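Local coordinates for transferrin (PDB 6WB6), which binds a single ferric ion together with a carbonate anion and transports iron in an insect, at residues V122-P127 and S146-E151; P473-I478 and F647-T652; E32-R37 and R49-V54; A542-S545 and H551-A554. All coordinates share one frame; numbering follows the deposited sequence.

Interaction 1 (V122-P127 and S146-E151). With CO3 (carbonate ion), chain G.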
loop_
_atom_site.group_PDB
_atom_site.type_symbol
_atom_site.label_atom_id
_atom_site.label_comp_id
_atom_site.label_asym_id
_atom_site.label_seq_id
_atom_site.Cartn_x
_atom_site.Cartn_y
_atom_site.Cartn_z
ATOM N N VAL A 122 2.243 -20.267 -2.622
ATOM C CA VAL A 122 2.898 -21.573 -2.648
ATOM C C VAL A 122 4.400 -21.398 -2.734
ATOM O O VAL A 122 5.166 -22.247 -2.250
ATOM C CB VAL A 122 2.393 -22.458 -3.811
ATOM C CG1 VAL A 122 0.879 -22.538 -3.794
ATOM C CG2 VAL A 122 2.904 -21.948 -5.190
ATOM N N GLY A 123 4.843 -20.312 -3.336
ATOM C CA GLY A 123 6.262 -20.146 -3.566
ATOM C C GLY A 123 6.999 -19.362 -2.515
ATOM O O GLY A 123 8.219 -19.215 -2.620
ATOM N N TYR A 124 6.316 -18.860 -1.490
ATOM C CA TYR A 124 7.007 -18.049 -0.492
ATOM C C TYR A 124 6.405 -18.111 0.913
ATOM O O TYR A 124 7.072 -18.574 1.851
ATOM C CB TYR A 124 7.040 -16.615 -0.985
ATOM C CG TYR A 124 7.915 -15.705 -0.215
ATOM C CD1 TYR A 124 9.255 -15.542 -0.555
ATOM C CD2 TYR A 124 7.413 -14.977 0.850
ATOM C CE1 TYR A 124 10.070 -14.664 0.152
ATOM C CE2 TYR A 124 8.224 -14.102 1.576
ATOM C CZ TYR A 124 9.540 -13.944 1.228
ATOM O OH TYR A 124 10.325 -13.058 1.957
ATOM N N LYS A 125 5.167 -17.630 1.068
ATOM C CA LYS A 125 4.531 -17.577 2.376
ATOM C C LYS A 125 4.340 -18.957 2.963
ATOM O O LYS A 125 4.585 -19.164 4.148
ATOM C CB LYS A 125 3.183 -16.865 2.285
ATOM C CG LYS A 125 3.282 -15.462 1.695
ATOM C CD LYS A 125 2.018 -14.663 1.858
ATOM C CE LYS A 125 0.919 -15.126 0.910
ATOM N NZ LYS A 125 -0.372 -14.382 1.178
ATOM N N ILE A 126 3.893 -19.912 2.162
ATOM C CA ILE A 126 3.690 -21.263 2.670
ATOM C C ILE A 126 5.064 -21.851 3.000
ATOM O O ILE A 126 5.299 -22.269 4.149
ATOM C CB ILE A 126 2.882 -22.095 1.658
ATOM C CG1 ILE A 126 1.422 -21.598 1.649
ATOM C CG2 ILE A 126 2.966 -23.591 1.937
ATOM C CD1 ILE A 126 0.526 -22.398 0.775
ATOM N N PRO A 127 6.013 -21.881 2.071
ATOM C CA PRO A 127 7.327 -22.432 2.442
ATOM C C PRO A 127 7.893 -21.798 3.701
ATOM O O PRO A 127 8.442 -22.495 4.560
ATOM C CB PRO A 127 8.175 -22.134 1.212
ATOM C CG PRO A 127 7.245 -22.243 0.097
ATOM C CD PRO A 127 5.931 -21.652 0.610
ATOM N N SER A 146 14.436 -5.420 9.849
ATOM C CA SER A 146 13.002 -5.596 9.772
ATOM C C SER A 146 12.608 -7.056 9.591
ATOM O O SER A 146 13.415 -7.888 9.167
ATOM C CB SER A 146 12.457 -4.817 8.597
ATOM O OG SER A 146 12.935 -5.415 7.413
ATOM N N PRO A 147 11.345 -7.390 9.889
ATOM C CA PRO A 147 10.854 -8.740 9.580
ATOM C C PRO A 147 11.021 -9.158 8.121
ATOM O O PRO A 147 11.321 -10.325 7.868
ATOM C CB PRO A 147 9.377 -8.656 9.975
ATOM C CG PRO A 147 9.371 -7.674 11.131
ATOM C CD PRO A 147 10.419 -6.654 10.775
ATOM N N LYS A 148 10.782 -8.265 7.156
ATOM C CA LYS A 148 10.960 -8.664 5.767
ATOM C C LYS A 148 12.419 -9.029 5.513
ATOM O O LYS A 148 12.716 -10.057 4.887
ATOM C CB LYS A 148 10.502 -7.550 4.827
ATOM C CG LYS A 148 10.460 -7.948 3.356
ATOM C CD LYS A 148 9.618 -9.209 3.087
ATOM C CE LYS A 148 8.179 -9.083 3.676
ATOM N NZ LYS A 148 7.389 -10.329 3.494
ATOM N N GLU A 149 13.352 -8.229 6.036
ATOM C CA GLU A 149 14.756 -8.575 5.844
ATOM C C GLU A 149 15.114 -9.865 6.562
ATOM O O GLU A 149 15.924 -10.648 6.057
ATOM C CB GLU A 149 15.683 -7.457 6.304
ATOM C CG GLU A 149 17.085 -7.706 5.757
ATOM C CD GLU A 149 18.079 -6.589 6.004
ATOM O OE1 GLU A 149 17.694 -5.552 6.552
ATOM O OE2 GLU A 149 19.260 -6.757 5.616
ATOM N N ASN A 150 14.508 -10.125 7.722
ATOM C CA ASN A 150 14.804 -11.368 8.418
ATOM C C ASN A 150 14.477 -12.589 7.540
ATOM O O ASN A 150 15.242 -13.554 7.507
ATOM C CB ASN A 150 14.056 -11.421 9.743
ATOM C CG ASN A 150 14.895 -10.867 10.902
ATOM O OD1 ASN A 150 15.719 -11.574 11.497
ATOM N ND2 ASN A 150 14.695 -9.602 11.213
ATOM N N GLU A 151 13.354 -12.547 6.823
ATOM C CA GLU A 151 12.932 -13.646 5.953
ATOM C C GLU A 151 13.902 -13.850 4.817
ATOM O O GLU A 151 14.241 -14.984 4.473
ATOM C CB GLU A 151 11.567 -13.345 5.337
ATOM C CG GLU A 151 10.479 -13.229 6.284
ATOM C CD GLU A 151 9.210 -12.666 5.650
ATOM O OE1 GLU A 151 9.169 -12.378 4.416
ATOM O OE2 GLU A 151 8.241 -12.540 6.409
HETATM C C CO3 G . 1.807 -18.395 -5.493
HETATM O O1 CO3 G . 1.646 -17.498 -6.418
HETATM O O2 CO3 G . 3.010 -18.607 -5.101
HETATM O O3 CO3 G . 0.835 -19.060 -4.945
#
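Tyr124 and Glu151 mark the closest approach of two helical backbones that stay well apart, their CA atoms 9.8 Å from each other. Residues 122-127 lie near the start of helix 121-131, where a wider pi-type turn spans 122-125. Residues 147-151 open helix 147-158, and Ser146 acts as its N-cap, with Ser146 OG accepting from Glu149 N at 3.2 Å. The gap is crossed mainly by the side chain of Tyr124, met by that of Glu151. With CG of Tyr124 anti to the backbone N (chi1 -169°), the ring reaches out so that Tyr124 OH donates to Glu151 OE1 at 2.8 Å. The carboxylate oxygen lies at the ring edge, near the ring plane, while the carboxylate itself is turned 61° from the ring. Tyr124 OH uses the anti side of Glu151 OE1. Lys148 NZ meets Glu151 OE1 on its syn side in a salt bridge of 2.9 Å, so two donors fix OE1 from different directions. The other oxygen, OE2, is held by Arg344 and His346, which should hold the carboxylate's rotation and partly balance its buried charge. Lys148 also touches His602, on a helix of the second lobe. At the N-terminal end of residues 122-127, Val122 N donates almost straight to carbonate O3 (3.0 Å, 175°), and Gly123 N reaches carbonate O2 at 3.1 Å. Arg120 and Thr116 bind the same anion. Backbone N-H groups of a helix's first turn receiving carbonate beside the iron ligands Tyr90 and Tyr204 form the anion site characteristic of transferrins.

Interaction 2 (P473-I478 and F647-T652)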
loop_
_atom_site.group_PDB
_atom_site.type_symbol
_atom_site.label_atom_id
_atom_site.label_comp_id
_atom_site.label_asym_id
_atom_site.label_seq_id
_atom_site.Cartn_x
_atom_site.Cartn_y
_atom_site.Cartn_z
ATOM N N PRO A 473 9.065 31.639 -0.348
ATOM C CA PRO A 473 9.663 32.877 -0.893
ATOM C C PRO A 473 10.605 33.573 0.081
ATOM O O PRO A 473 11.633 34.125 -0.335
ATOM C CB PRO A 473 8.442 33.749 -1.210
ATOM C CG PRO A 473 7.245 32.806 -1.175
ATOM C CD PRO A 473 7.598 31.740 -0.227
ATOM N N LEU A 474 10.286 33.569 1.375
ATOM C CA LEU A 474 11.183 34.199 2.337
ATOM C C LEU A 474 12.500 33.441 2.416
ATOM O O LEU A 474 13.578 34.044 2.393
ATOM C CB LEU A 474 10.542 34.264 3.719
ATOM C CG LEU A 474 10.154 35.620 4.287
ATOM C CD1 LEU A 474 9.731 35.447 5.762
ATOM C CD2 LEU A 474 11.290 36.618 4.175
ATOM N N PHE A 475 12.431 32.110 2.523
ATOM C CA PHE A 475 13.665 31.340 2.531
ATOM C C PHE A 475 14.402 31.489 1.224
ATOM O O PHE A 475 15.640 31.551 1.201
ATOM C CB PHE A 475 13.435 29.855 2.758
ATOM C CG PHE A 475 14.678 29.039 2.492
ATOM C CD1 PHE A 475 15.621 28.861 3.491
ATOM C CD2 PHE A 475 14.933 28.504 1.243
ATOM C CE1 PHE A 475 16.778 28.155 3.260
ATOM C CE2 PHE A 475 16.099 27.795 0.998
ATOM C CZ PHE A 475 17.024 27.615 2.016
ATOM N N TYR A 476 13.670 31.474 0.112
ATOM C CA TYR A 476 14.356 31.517 -1.170
ATOM C C TYR A 476 15.157 32.795 -1.300
ATOM O O TYR A 476 16.314 32.770 -1.726
ATOM C CB TYR A 476 13.377 31.382 -2.328
ATOM C CG TYR A 476 14.083 31.326 -3.663
ATOM C CD1 TYR A 476 14.453 32.490 -4.325
ATOM C CD2 TYR A 476 14.394 30.113 -4.260
ATOM C CE1 TYR A 476 15.103 32.444 -5.525
ATOM C CE2 TYR A 476 15.041 30.062 -5.473
ATOM C CZ TYR A 476 15.398 31.225 -6.097
ATOM O OH TYR A 476 16.031 31.150 -7.317
ATOM N N LEU A 477 14.577 33.921 -0.893
ATOM C CA LEU A 477 15.295 35.184 -1.008
ATOM C C LEU A 477 16.442 35.262 -0.005
ATOM O O LEU A 477 17.585 35.546 -0.382
ATOM C CB LEU A 477 14.315 36.342 -0.832
ATOM C CG LEU A 477 13.412 36.536 -2.059
ATOM C CD1 LEU A 477 12.302 37.509 -1.729
ATOM C CD2 LEU A 477 14.196 37.030 -3.233
ATOM N N ILE A 478 16.161 34.997 1.276
ATOM C CA ILE A 478 17.216 34.990 2.290
ATOM C C ILE A 478 18.361 34.076 1.867
ATOM O O ILE A 478 19.541 34.436 1.979
ATOM C CB ILE A 478 16.639 34.580 3.662
ATOM C CG1 ILE A 478 15.735 35.695 4.220
ATOM C CG2 ILE A 478 17.750 34.294 4.639
ATOM C CD1 ILE A 478 15.066 35.362 5.513
ATOM N N PHE A 647 14.472 16.299 4.068
ATOM C CA PHE A 647 14.483 16.578 5.498
ATOM C C PHE A 647 15.406 17.745 5.814
ATOM O O PHE A 647 15.008 18.724 6.463
ATOM C CB PHE A 647 14.940 15.346 6.273
ATOM C CG PHE A 647 14.968 15.544 7.772
ATOM C CD1 PHE A 647 14.106 16.439 8.383
ATOM C CD2 PHE A 647 15.848 14.822 8.557
ATOM C CE1 PHE A 647 14.125 16.607 9.757
ATOM C CE2 PHE A 647 15.874 14.972 9.924
ATOM C CZ PHE A 647 15.005 15.872 10.531
ATOM N N GLU A 648 16.657 17.653 5.358
ATOM C CA GLU A 648 17.643 18.655 5.727
ATOM C C GLU A 648 17.279 20.014 5.169
ATOM O O GLU A 648 17.406 21.023 5.869
ATOM C CB GLU A 648 19.021 18.207 5.270
ATOM C CG GLU A 648 19.443 17.016 6.098
ATOM C CD GLU A 648 20.748 16.386 5.659
ATOM O OE1 GLU A 648 21.250 16.703 4.547
ATOM O OE2 GLU A 648 21.251 15.561 6.448
ATOM N N LYS A 649 16.754 20.056 3.941
ATOM C CA LYS A 649 16.269 21.321 3.418
ATOM C C LYS A 649 15.119 21.870 4.266
ATOM O O LYS A 649 15.071 23.071 4.548
ATOM C CB LYS A 649 15.839 21.169 1.963
ATOM C CG LYS A 649 15.167 22.429 1.474
ATOM C CD LYS A 649 15.367 22.723 0.022
ATOM C CE LYS A 649 14.909 24.141 -0.280
ATOM N NZ LYS A 649 14.356 24.221 -1.651
ATOM N N PHE A 650 14.186 21.008 4.693
ATOM C CA PHE A 650 13.085 21.489 5.525
ATOM C C PHE A 650 13.607 22.059 6.836
ATOM O O PHE A 650 13.070 23.047 7.348
ATOM C CB PHE A 650 12.072 20.371 5.793
ATOM C CG PHE A 650 11.258 19.965 4.574
ATOM C CD1 PHE A 650 10.830 20.907 3.652
ATOM C CD2 PHE A 650 10.939 18.641 4.353
ATOM C CE1 PHE A 650 10.097 20.526 2.547
ATOM C CE2 PHE A 650 10.226 18.263 3.251
ATOM C CZ PHE A 650 9.801 19.202 2.353
ATOM N N LYS A 651 14.666 21.461 7.386
ATOM C CA LYS A 651 15.252 21.993 8.612
ATOM C C LYS A 651 15.904 23.344 8.378
ATOM O O LYS A 651 15.826 24.231 9.236
ATOM C CB LYS A 651 16.275 21.012 9.181
ATOM C CG LYS A 651 15.657 19.787 9.819
ATOM C CD LYS A 651 16.663 19.032 10.655
ATOM C CE LYS A 651 17.827 18.538 9.819
ATOM N NZ LYS A 651 18.397 17.318 10.413
ATOM N N THR A 652 16.556 23.528 7.232
ATOM C CA THR A 652 17.191 24.816 6.983
ATOM C C THR A 652 16.133 25.896 6.824
ATOM O O THR A 652 16.254 26.986 7.397
ATOM C CB THR A 652 18.099 24.748 5.746
ATOM O OG1 THR A 652 19.056 23.688 5.917
ATOM C CG2 THR A 652 18.855 26.065 5.538
#
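Lys651 N donates to Phe647 O at 2.9 Å, the shortest polar bond within these two segments. This turn belongs to helix 644-659, which packs against helix 467-479 in the second lobe of the transferrin fold. The two backbones come nearest at Phe475 and Thr652, whose CA atoms are 8.6 Å apart, and what fills the space is chiefly one aromatic ring. Phe475 points toward the other helix, its CG anti to the backbone N (chi1 169°). Two neighbours one helical turn apart, Lys649 and Thr652, approach the ring obliquely from the same side, Thr652 CG2 at CE1 and Lys649 CE at CE2. Lys649 contributes the aliphatic part of its chain rather than its charge. Further along the same helix, Ile653 and Val656 continue the apolar surface for Phe475, while Leu474 leans on Ile657. A disulfide predicted between Cys488 and Cys660 probably ties down the end of this terminal helix close by. Thr652 itself lies at the exposed margin of the interface, yet its methyl faces inward. The tightest touch of the pair is accordingly methyl against ring, with Thr652 CG2 3.7 Å from Phe475 CE1.

Interaction 3 (E32-R37 and R49-V54)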
loop_
_atom_site.group_PDB
_atom_site.type_symbol
_atom_site.label_atom_id
_atom_site.label_comp_id
_atom_site.label_asym_id
_atom_site.label_seq_id
_atom_site.Cartn_x
_atom_site.Cartn_y
_atom_site.Cartn_z
ATOM N N GLU A 32 -30.822 -6.749 -1.157
ATOM C CA GLU A 32 -30.633 -5.320 -0.999
ATOM C C GLU A 32 -29.159 -5.024 -0.830
ATOM O O GLU A 32 -28.407 -5.809 -0.247
ATOM C CB GLU A 32 -31.368 -4.709 0.203
ATOM C CG GLU A 32 -32.174 -5.641 1.024
ATOM C CD GLU A 32 -32.859 -4.914 2.196
ATOM O OE1 GLU A 32 -32.519 -3.737 2.452
ATOM O OE2 GLU A 32 -33.733 -5.511 2.861
ATOM N N CYS A 33 -28.775 -3.865 -1.327
ATOM C CA CYS A 33 -27.419 -3.365 -1.207
ATOM C C CYS A 33 -27.315 -2.557 0.091
ATOM O O CYS A 33 -28.105 -1.632 0.313
ATOM C CB CYS A 33 -27.109 -2.521 -2.441
ATOM S SG CYS A 33 -27.333 -3.457 -4.028
ATOM N N VAL A 34 -26.381 -2.929 0.960
ATOM C CA VAL A 34 -26.032 -2.157 2.150
ATOM C C VAL A 34 -24.631 -1.597 1.936
ATOM O O VAL A 34 -23.675 -2.377 1.838
ATOM C CB VAL A 34 -26.083 -3.013 3.423
ATOM C CG1 VAL A 34 -25.837 -2.145 4.687
ATOM C CG2 VAL A 34 -27.381 -3.763 3.505
ATOM N N PRO A 35 -24.449 -0.278 1.849
ATOM C CA PRO A 35 -23.095 0.248 1.663
ATOM C C PRO A 35 -22.277 0.124 2.928
ATOM O O PRO A 35 -22.796 0.211 4.042
ATOM C CB PRO A 35 -23.325 1.718 1.302
ATOM C CG PRO A 35 -24.636 2.054 1.983
ATOM C CD PRO A 35 -25.456 0.800 1.872
ATOM N N ALA A 36 -20.974 -0.084 2.745
ATOM C CA ALA A 36 -20.035 0.050 3.837
ATOM C C ALA A 36 -18.839 0.852 3.358
ATOM O O ALA A 36 -18.700 1.166 2.171
ATOM C CB ALA A 36 -19.585 -1.302 4.405
ATOM N N ARG A 37 -18.010 1.242 4.326
ATOM C CA ARG A 37 -16.776 1.964 4.011
ATOM C C ARG A 37 -15.849 1.100 3.166
ATOM O O ARG A 37 -15.142 1.597 2.278
ATOM C CB ARG A 37 -16.080 2.379 5.317
ATOM C CG ARG A 37 -14.608 2.807 5.156
ATOM C CD ARG A 37 -13.880 2.895 6.501
ATOM N NE ARG A 37 -13.329 1.600 6.860
ATOM C CZ ARG A 37 -13.704 0.868 7.900
ATOM N NH1 ARG A 37 -14.620 1.313 8.750
ATOM N NH2 ARG A 37 -13.125 -0.301 8.112
ATOM N N ARG A 49 -25.723 -7.741 11.816
ATOM C CA ARG A 49 -26.969 -7.963 11.089
ATOM C C ARG A 49 -27.496 -6.742 10.353
ATOM O O ARG A 49 -28.670 -6.742 9.974
ATOM C CB ARG A 49 -28.087 -8.471 12.007
ATOM C CG ARG A 49 -28.141 -9.984 12.181
ATOM C CD ARG A 49 -26.925 -10.536 12.926
ATOM N NE ARG A 49 -27.051 -11.973 13.171
ATOM C CZ ARG A 49 -26.089 -12.757 13.646
ATOM N NH1 ARG A 49 -24.892 -12.271 13.941
ATOM N NH2 ARG A 49 -26.324 -14.039 13.820
ATOM N N GLN A 50 -26.694 -5.688 10.142
ATOM C CA GLN A 50 -27.112 -4.680 9.167
ATOM C C GLN A 50 -26.915 -5.157 7.740
ATOM O O GLN A 50 -27.333 -4.480 6.804
ATOM C CB GLN A 50 -26.335 -3.382 9.300
ATOM C CG GLN A 50 -26.513 -2.633 10.594
ATOM C CD GLN A 50 -25.573 -1.439 10.647
ATOM O OE1 GLN A 50 -24.719 -1.336 11.527
ATOM N NE2 GLN A 50 -25.715 -0.539 9.688
ATOM N N ALA A 51 -26.214 -6.257 7.562
ATOM C CA ALA A 51 -26.129 -6.936 6.287
ATOM C C ALA A 51 -26.184 -8.402 6.618
ATOM O O ALA A 51 -26.044 -8.791 7.782
ATOM C CB ALA A 51 -24.857 -6.567 5.518
ATOM N N ASP A 52 -26.402 -9.222 5.599
ATOM C CA ASP A 52 -26.510 -10.653 5.809
ATOM C C ASP A 52 -25.324 -11.421 5.258
ATOM O O ASP A 52 -25.009 -12.484 5.789
ATOM C CB ASP A 52 -27.801 -11.190 5.176
ATOM C CG ASP A 52 -29.050 -10.528 5.772
ATOM O OD1 ASP A 52 -29.181 -10.538 7.009
ATOM O OD2 ASP A 52 -29.872 -9.999 5.011
ATOM N N PHE A 53 -24.641 -10.897 4.239
ATOM C CA PHE A 53 -23.484 -11.585 3.685
ATOM C C PHE A 53 -22.648 -10.619 2.866
ATOM O O PHE A 53 -23.085 -9.522 2.490
ATOM C CB PHE A 53 -23.899 -12.776 2.821
ATOM C CG PHE A 53 -24.580 -12.380 1.521
ATOM C CD1 PHE A 53 -25.763 -11.655 1.528
ATOM C CD2 PHE A 53 -24.030 -12.768 0.292
ATOM C CE1 PHE A 53 -26.404 -11.305 0.320
ATOM C CE2 PHE A 53 -24.639 -12.444 -0.912
ATOM C CZ PHE A 53 -25.817 -11.711 -0.924
ATOM N N VAL A 54 -21.439 -11.077 2.564
ATOM C CA VAL A 54 -20.450 -10.282 1.858
ATOM C C VAL A 54 -19.411 -11.223 1.254
ATOM O O VAL A 54 -19.099 -12.264 1.845
ATOM C CB VAL A 54 -19.809 -9.259 2.810
ATOM C CG1 VAL A 54 -19.010 -9.992 3.904
ATOM C CG2 VAL A 54 -18.964 -8.277 2.036
#
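Val34 turns its isopropyl group directly at the backbone of Gln50 and Ala51, and both of its methyls straddle one carbonyl oxygen. CG1 is 3.5 Å and CG2 3.4 Å from Gln50 O, with CB of Val34 a little farther off. These are van der Waals contacts, and no hydrogen bond spans the two segments. The torsion explains the two-pronged approach: CG1 stands anti to the backbone N (chi1 -175°) and CG2 anti to the carbonyl carbon, so the fork opens toward the loop. Ala51 points its methyl back at the strand, and Ala51 CB meets Val34 CG2 at 4.3 Å, completing a small apolar patch. Two residues earlier, Arg49 ends the helix in a Schellman motif with positive phi. Salt bridges from Arg49 to Asp71 and Asp281 tie this turn to its surroundings. Glu32 and Asp52 bring like charges to 6.3 Å, measured from Glu32 OE2 to Asp52 OD2, a proximity probably eased by the salt bridge from Lys6 to Asp52. Strand 31-36, paired in parallel with strand 5-10, packs on the turn that leads from helix 39-47 into strand 53-56, within the strand-helix-strand run 31-56, a unit of the periplasmic-binding-protein-like fold shared by transferrin lobes.

Interaction 4 (A542-S545 and H551-A554)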
loop_
_atom_site.group_PDB
_atom_site.type_symbol
_atom_site.label_atom_id
_atom_site.label_comp_id
_atom_site.label_asym_id
_atom_site.label_seq_id
_atom_site.Cartn_x
_atom_site.Cartn_y
_atom_site.Cartn_z
ATOM N N ALA A 542 3.007 35.164 -8.454
ATOM C CA ALA A 542 2.182 34.638 -7.369
ATOM C C ALA A 542 2.870 33.437 -6.739
ATOM O O ALA A 542 3.056 32.418 -7.404
ATOM C CB ALA A 542 0.789 34.245 -7.863
ATOM N N PHE A 543 3.239 33.554 -5.458
ATOM C CA PHE A 543 3.782 32.429 -4.687
ATOM C C PHE A 543 2.607 31.681 -4.069
ATOM O O PHE A 543 2.034 32.099 -3.053
ATOM C CB PHE A 543 4.762 32.889 -3.616
ATOM C CG PHE A 543 5.878 33.716 -4.154
ATOM C CD1 PHE A 543 7.046 33.115 -4.609
ATOM C CD2 PHE A 543 5.757 35.096 -4.238
ATOM C CE1 PHE A 543 8.074 33.880 -5.132
ATOM C CE2 PHE A 543 6.781 35.864 -4.771
ATOM C CZ PHE A 543 7.938 35.256 -5.212
ATOM N N VAL A 544 2.263 30.563 -4.689
ATOM C CA VAL A 544 1.130 29.747 -4.298
ATOM C C VAL A 544 1.632 28.319 -4.193
ATOM O O VAL A 544 2.789 28.034 -4.473
ATOM C CB VAL A 544 -0.020 29.882 -5.304
ATOM C CG1 VAL A 544 -0.551 31.318 -5.269
ATOM C CG2 VAL A 544 0.457 29.520 -6.719
ATOM N N SER A 545 0.764 27.428 -3.745
ATOM C CA SER A 545 1.077 26.017 -3.764
ATOM C C SER A 545 0.735 25.457 -5.127
ATOM O O SER A 545 -0.197 25.920 -5.780
ATOM C CB SER A 545 0.285 25.239 -2.717
ATOM O OG SER A 545 0.314 23.846 -3.054
ATOM N N HIS A 551 -6.670 27.292 -10.185
ATOM C CA HIS A 551 -7.144 28.661 -10.266
ATOM C C HIS A 551 -6.397 29.499 -11.304
ATOM O O HIS A 551 -6.624 30.710 -11.342
ATOM C CB HIS A 551 -7.033 29.342 -8.891
ATOM C CG HIS A 551 -7.806 28.656 -7.810
ATOM N ND1 HIS A 551 -9.020 29.125 -7.352
ATOM C CD2 HIS A 551 -7.543 27.534 -7.098
ATOM C CE1 HIS A 551 -9.465 28.324 -6.399
ATOM N NE2 HIS A 551 -8.588 27.351 -6.225
ATOM N N PHE A 552 -5.512 28.904 -12.115
ATOM C CA PHE A 552 -4.722 29.641 -13.099
ATOM C C PHE A 552 -4.887 29.014 -14.469
ATOM O O PHE A 552 -4.622 27.821 -14.639
ATOM C CB PHE A 552 -3.225 29.653 -12.778
ATOM C CG PHE A 552 -2.872 30.409 -11.555
ATOM C CD1 PHE A 552 -2.836 29.773 -10.334
ATOM C CD2 PHE A 552 -2.585 31.758 -11.620
ATOM C CE1 PHE A 552 -2.515 30.472 -9.177
ATOM C CE2 PHE A 552 -2.254 32.460 -10.486
ATOM C CZ PHE A 552 -2.213 31.818 -9.252
ATOM N N ASP A 553 -5.244 29.836 -15.448
ATOM C CA ASP A 553 -5.464 29.370 -16.817
ATOM C C ASP A 553 -4.152 28.908 -17.455
ATOM O O ASP A 553 -3.213 29.693 -17.621
ATOM C CB ASP A 553 -6.114 30.495 -17.623
ATOM C CG ASP A 553 -6.499 30.074 -19.025
ATOM O OD1 ASP A 553 -5.597 29.756 -19.819
ATOM O OD2 ASP A 553 -7.710 30.065 -19.335
ATOM N N ALA A 554 -4.091 27.629 -17.820
ATOM C CA ALA A 554 -2.853 27.050 -18.338
ATOM C C ALA A 554 -2.354 27.753 -19.601
ATOM O O ALA A 554 -1.141 27.802 -19.850
ATOM C CB ALA A 554 -3.069 25.566 -18.626
#
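Phe552 holds its CG anti to its own carbonyl carbon: chi1 -67° sends the ring toward strand 542-545, and chi2 90° turns its plane square to the CA-CB-CG plane. Val544 comes from the opposite direction: CG1 is anti to the carbonyl carbon, leaving CG2 between the backbone N and that carbon, with this second methyl meeting the ring. Val544 CG2 lies 4.0 Å from Phe552 CE1, and Ala542 CB lies 4.1 Å from Phe552 CZ, the adjacent ring atom. Both methyls approach the ring obliquely. The pair works because residues two apart in a strand share a face, while Phe543 between them turns to the other side and meets His461. Since Ala542 CA and Phe552 CA are 10.3 Å apart, the ring is what bridges strand and loop. All three residues are buried, and the packing round the ring also includes Trp531 and Leu534 of helix 530-535, Val441 of the neighbouring strand, and Tyr557, whose ring meets that of Phe552 edge to face. Strand 542-545 runs antiparallel to 437-443 and parallel to 458-461, so the contact is core packing over one face of the mixed sheet in a helix-covered alpha/beta domain of the second transferrin lobe.

In the fold
From the N terminus, interaction 3 closes first, around the short helix 39-47, and joins strand 31-36 to the turn entering strand 53-56. Interaction 1 follows in series within the same lobe, linking the helix at the anion site to helix 147-158; the two centres lie about 35 Å apart without touching. The other two contacts belong to the second lobe. Interaction 2 closes a long loop, bringing the terminal helix back to helix 467-479, and the short loop of interaction 4, with five residues between its segments, is nested inside it. These two meet physically, Pro473 CG packing 3.4 Å from Phe543 CG, so helix and sheet are joined there. None of the contacts cross along the chain.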